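Local coordinates for acyl-CoA dehydrogenase domain protein Tcur3483 (Thermomonospora curvata, PDB 6WY9) that binds the cofactor FAD and, as a member of the acyl-CoA dehydrogenase family, probably oxidises the CH-CH group of its substrate, at residues K199-I207 / E242-L253. Residues are numbered along the deposited sequence; the frame is centred on the assembly and turned at random.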
loop_
_atom_site.group_PDB
_atom_site.type_symbol
_atom_site.label_atom_id
_atom_site.label_comp_id
_atom_site.label_asym_id
_atom_site.label_seq_id
_atom_site.Cartn_x
_atom_site.Cartn_y
_atom_site.Cartn_z
ATOM N N LYS A 199 5.815 -37.104 5.755
ATOM C CA LYS A 199 6.486 -36.521 4.590
ATOM C C LYS A 199 7.787 -35.819 4.971
ATOM O O LYS A 199 8.798 -35.971 4.278
ATOM C CB LYS A 199 5.545 -35.574 3.844
ATOM C CG LYS A 199 5.047 -34.350 4.605
ATOM C CD LYS A 199 3.889 -33.699 3.818
ATOM C CE LYS A 199 4.028 -32.183 3.647
ATOM N NZ LYS A 199 2.855 -31.583 2.909
ATOM N N HIS A 200 7.797 -35.063 6.074
ATOM C CA HIS A 200 9.024 -34.410 6.519
ATOM C C HIS A 200 10.084 -35.402 6.967
ATOM O O HIS A 200 11.254 -35.030 7.089
ATOM C CB HIS A 200 8.733 -33.453 7.672
ATOM C CG HIS A 200 7.880 -32.290 7.285
ATOM N ND1 HIS A 200 8.404 -31.110 6.806
ATOM C CD2 HIS A 200 6.537 -32.135 7.283
ATOM C CE1 HIS A 200 7.419 -30.274 6.530
ATOM N NE2 HIS A 200 6.276 -30.871 6.816
ATOM N N LYS A 201 9.711 -36.649 7.230
ATOM C CA LYS A 201 10.658 -37.621 7.768
ATOM C C LYS A 201 11.019 -38.706 6.755
ATOM O O LYS A 201 11.579 -39.736 7.135
ATOM C CB LYS A 201 10.108 -38.233 9.060
ATOM C CG LYS A 201 9.349 -37.211 9.906
ATOM C CD LYS A 201 9.668 -37.237 11.387
ATOM C CE LYS A 201 9.064 -38.447 12.062
ATOM N NZ LYS A 201 8.677 -38.241 13.504
ATOM N N GLY A 202 10.713 -38.487 5.472
ATOM C CA GLY A 202 10.969 -39.474 4.438
ATOM C C GLY A 202 11.992 -39.033 3.404
ATOM O O GLY A 202 12.169 -39.688 2.375
ATOM N N ILE A 203 12.709 -37.946 3.687
ATOM C CA ILE A 203 13.522 -37.243 2.698
ATOM C C ILE A 203 14.992 -37.382 3.057
ATOM O O ILE A 203 15.359 -37.329 4.236
ATOM C CB ILE A 203 13.109 -35.765 2.641
ATOM C CG1 ILE A 203 11.676 -35.659 2.138
ATOM C CG2 ILE A 203 14.060 -34.937 1.738
ATOM C CD1 ILE A 203 11.069 -34.296 2.397
ATOM N N SER A 204 15.832 -37.552 2.043
ATOM C CA SER A 204 17.272 -37.439 2.224
ATOM C C SER A 204 17.862 -36.507 1.169
ATOM O O SER A 204 17.297 -36.319 0.086
ATOM C CB SER A 204 17.945 -38.815 2.162
ATOM O OG SER A 204 17.306 -39.725 3.043
ATOM N N ILE A 205 18.982 -35.889 1.524
ATOM C CA ILE A 205 19.818 -35.150 0.586
ATOM C C ILE A 205 20.867 -36.105 0.021
ATOM O O ILE A 205 21.575 -36.783 0.781
ATOM C CB ILE A 205 20.466 -33.945 1.295
ATOM C CG1 ILE A 205 19.386 -32.915 1.662
ATOM C CG2 ILE A 205 21.617 -33.335 0.470
ATOM C CD1 ILE A 205 18.695 -32.249 0.467
ATOM N N ILE A 206 20.956 -36.190 -1.309
ATOM C CA ILE A 206 21.961 -37.022 -1.973
ATOM C C ILE A 206 22.719 -36.201 -3.019
ATOM O O ILE A 206 22.109 -35.460 -3.804
ATOM C CB ILE A 206 21.340 -38.267 -2.641
ATOM C CG1 ILE A 206 20.383 -38.970 -1.679
ATOM C CG2 ILE A 206 22.454 -39.209 -3.089
ATOM C CD1 ILE A 206 19.808 -40.338 -2.200
ATOM N N ILE A 207 24.048 -36.349 -3.051
ATOM C CA ILE A 207 24.860 -35.638 -4.039
ATOM C C ILE A 207 24.965 -36.496 -5.294
ATOM O O ILE A 207 25.435 -37.640 -5.245
ATOM C CB ILE A 207 26.252 -35.275 -3.494
ATOM C CG1 ILE A 207 26.130 -34.439 -2.210
ATOM C CG2 ILE A 207 27.099 -34.513 -4.573
ATOM C CD1 ILE A 207 27.490 -34.081 -1.590
ATOM N N GLU A 242 27.173 -41.125 -0.537
ATOM C CA GLU A 242 26.866 -39.790 -1.046
ATOM C C GLU A 242 25.584 -39.186 -0.443
ATOM O O GLU A 242 25.138 -38.128 -0.896
ATOM C CB GLU A 242 26.758 -39.832 -2.573
ATOM C CG GLU A 242 28.061 -40.147 -3.269
ATOM C CD GLU A 242 29.099 -39.065 -3.048
ATOM O OE1 GLU A 242 30.246 -39.369 -2.663
ATOM O OE2 GLU A 242 28.750 -37.892 -3.257
ATOM N N VAL A 243 24.992 -39.822 0.562
ATOM C CA VAL A 243 23.914 -39.217 1.339
ATOM C C VAL A 243 24.525 -38.292 2.381
ATOM O O VAL A 243 25.400 -38.702 3.151
ATOM C CB VAL A 243 23.063 -40.303 2.020
ATOM C CG1 VAL A 243 22.063 -39.661 3.005
ATOM C CG2 VAL A 243 22.355 -41.161 0.979
ATOM N N VAL A 244 24.070 -37.056 2.432
ATOM C CA VAL A 244 24.581 -36.122 3.425
ATOM C C VAL A 244 23.690 -36.195 4.657
ATOM O O VAL A 244 22.469 -36.084 4.552
ATOM C CB VAL A 244 24.634 -34.689 2.869
ATOM C CG1 VAL A 244 25.462 -33.809 3.791
ATOM C CG2 VAL A 244 25.195 -34.687 1.464
ATOM N N GLY A 245 24.293 -36.328 5.833
ATOM C CA GLY A 245 23.478 -36.422 7.028
ATOM C C GLY A 245 22.989 -37.853 7.189
ATOM O O GLY A 245 23.591 -38.789 6.669
ATOM N N GLU A 246 21.869 -38.013 7.891
ATOM C CA GLU A 246 21.257 -39.317 8.094
ATOM C C GLU A 246 20.162 -39.571 7.067
ATOM O O GLU A 246 19.474 -38.647 6.620
ATOM C CB GLU A 246 20.683 -39.433 9.506
ATOM C CG GLU A 246 21.714 -39.841 10.519
ATOM C CD GLU A 246 21.467 -39.229 11.874
ATOM O OE1 GLU A 246 20.343 -38.720 12.091
ATOM O OE2 GLU A 246 22.401 -39.252 12.712
ATOM N N ILE A 247 20.008 -40.844 6.691
ATOM C CA ILE A 247 18.952 -41.216 5.761
ATOM C C ILE A 247 17.608 -40.914 6.407
ATOM O O ILE A 247 17.387 -41.192 7.595
ATOM C CB ILE A 247 19.100 -42.691 5.340
ATOM C CG1 ILE A 247 20.354 -42.856 4.471
ATOM C CG2 ILE A 247 17.864 -43.193 4.579
ATOM C CD1 ILE A 247 20.788 -44.302 4.273
ATOM N N ASN A 248 16.719 -40.295 5.635
ATOM C CA ASN A 248 15.413 -39.811 6.060
ATOM C C ASN A 248 15.495 -38.586 6.964
ATOM O O ASN A 248 14.438 -38.101 7.409
ATOM C CB ASN A 248 14.601 -40.902 6.757
ATOM C CG ASN A 248 14.337 -42.071 5.848
ATOM O OD1 ASN A 248 14.134 -41.892 4.646
ATOM N ND2 ASN A 248 14.355 -43.270 6.402
ATOM N N GLY A 249 16.699 -38.064 7.241
ATOM C CA GLY A 249 16.892 -36.868 8.043
ATOM C C GLY A 249 17.199 -35.636 7.206
ATOM O O GLY A 249 17.756 -34.650 7.700
ATOM N N GLY A 250 16.798 -35.659 5.934
ATOM C CA GLY A 250 17.198 -34.620 5.007
ATOM C C GLY A 250 16.527 -33.280 5.227
ATOM O O GLY A 250 16.998 -32.272 4.690
ATOM N N TRP A 251 15.443 -33.235 5.998
ATOM C CA TRP A 251 14.729 -31.972 6.102
ATOM C C TRP A 251 15.548 -30.937 6.866
ATOM O O TRP A 251 15.567 -29.761 6.491
ATOM C CB TRP A 251 13.353 -32.172 6.739
ATOM C CG TRP A 251 12.483 -30.953 6.564
ATOM C CD1 TRP A 251 12.115 -30.070 7.531
ATOM C CD2 TRP A 251 11.906 -30.474 5.340
ATOM N NE1 TRP A 251 11.333 -29.075 6.991
ATOM C CE2 TRP A 251 11.194 -29.295 5.649
ATOM C CE3 TRP A 251 11.921 -30.929 4.008
ATOM C CZ2 TRP A 251 10.495 -28.553 4.674
ATOM C CZ3 TRP A 251 11.229 -30.195 3.037
ATOM C CH2 TRP A 251 10.534 -29.011 3.379
ATOM N N LYS A 252 16.260 -31.349 7.916
ATOM C CA LYS A 252 17.076 -30.377 8.630
ATOM C C LYS A 252 18.205 -29.830 7.759
ATOM O O LYS A 252 18.632 -28.696 7.962
ATOM C CB LYS A 252 17.632 -30.975 9.924
ATOM C CG LYS A 252 16.611 -30.988 11.069
ATOM C CD LYS A 252 15.341 -30.151 10.751
ATOM C CE LYS A 252 15.593 -28.638 10.832
ATOM N NZ LYS A 252 14.398 -27.808 10.468
ATOM N N LEU A 253 18.713 -30.619 6.812
ATOM C CA LEU A 253 19.720 -30.102 5.894
ATOM C C LEU A 253 19.104 -29.096 4.944
ATOM O O LEU A 253 19.687 -28.040 4.674
ATOM C CB LEU A 253 20.358 -31.238 5.103
ATOM C CG LEU A 253 21.442 -32.074 5.786
ATOM C CD1 LEU A 253 21.064 -32.546 7.195
ATOM C CD2 LEU A 253 21.731 -33.258 4.900
#
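Trp251, near the start of helix 250-260, receives the edge of His200 on one ring face. Its CB lies 3.6 Å from His200 O. With CG anti to the backbone N (chi1 -167°), the indole has both its partners on one side. The edge of the His200 ring meets the face of the five-membered ring in a T-shaped stack, planes at 86°, and His200 ND1 sits 3.5 Å from Trp251 CE2, with NE1 and CZ2 also close to that nitrogen. On the six-membered ring, Trp251 CE3 and CZ3 take the methyl CD1 of Ile203, which comes in obliquely from a side chain pointing the same way. Cutting Trp251 back to an alanine would probably take away the face on which the His200 edge rests and open a gap beside Ile203 CD1.

Strand 203-209 belongs to a mixed sheet of the acyl-CoA dehydrogenase middle domain. The short, weakly bonded strand 243-244 runs antiparallel to it, Ile206 opposite Val243 as a non-hydrogen-bonded pair, before a type II turn, Glu246 to Gly249, leads into helix 250-260. Gly250 N donates to Ile203 O, 2.8 Å away; a CB on this glycine would collide with the strand. The nearly straight bond from Asn248 N to Ser204 OG (2.7 Å, 173°) fixes the turn, and Thr193 OG1 bonds both that hydroxyl and Asn248 OD1. Ile205 CG2 packs on Val244 CG2, while its CB meets Leu253 CD2 at 3.9 Å, close to the FAD-binding Tyr146.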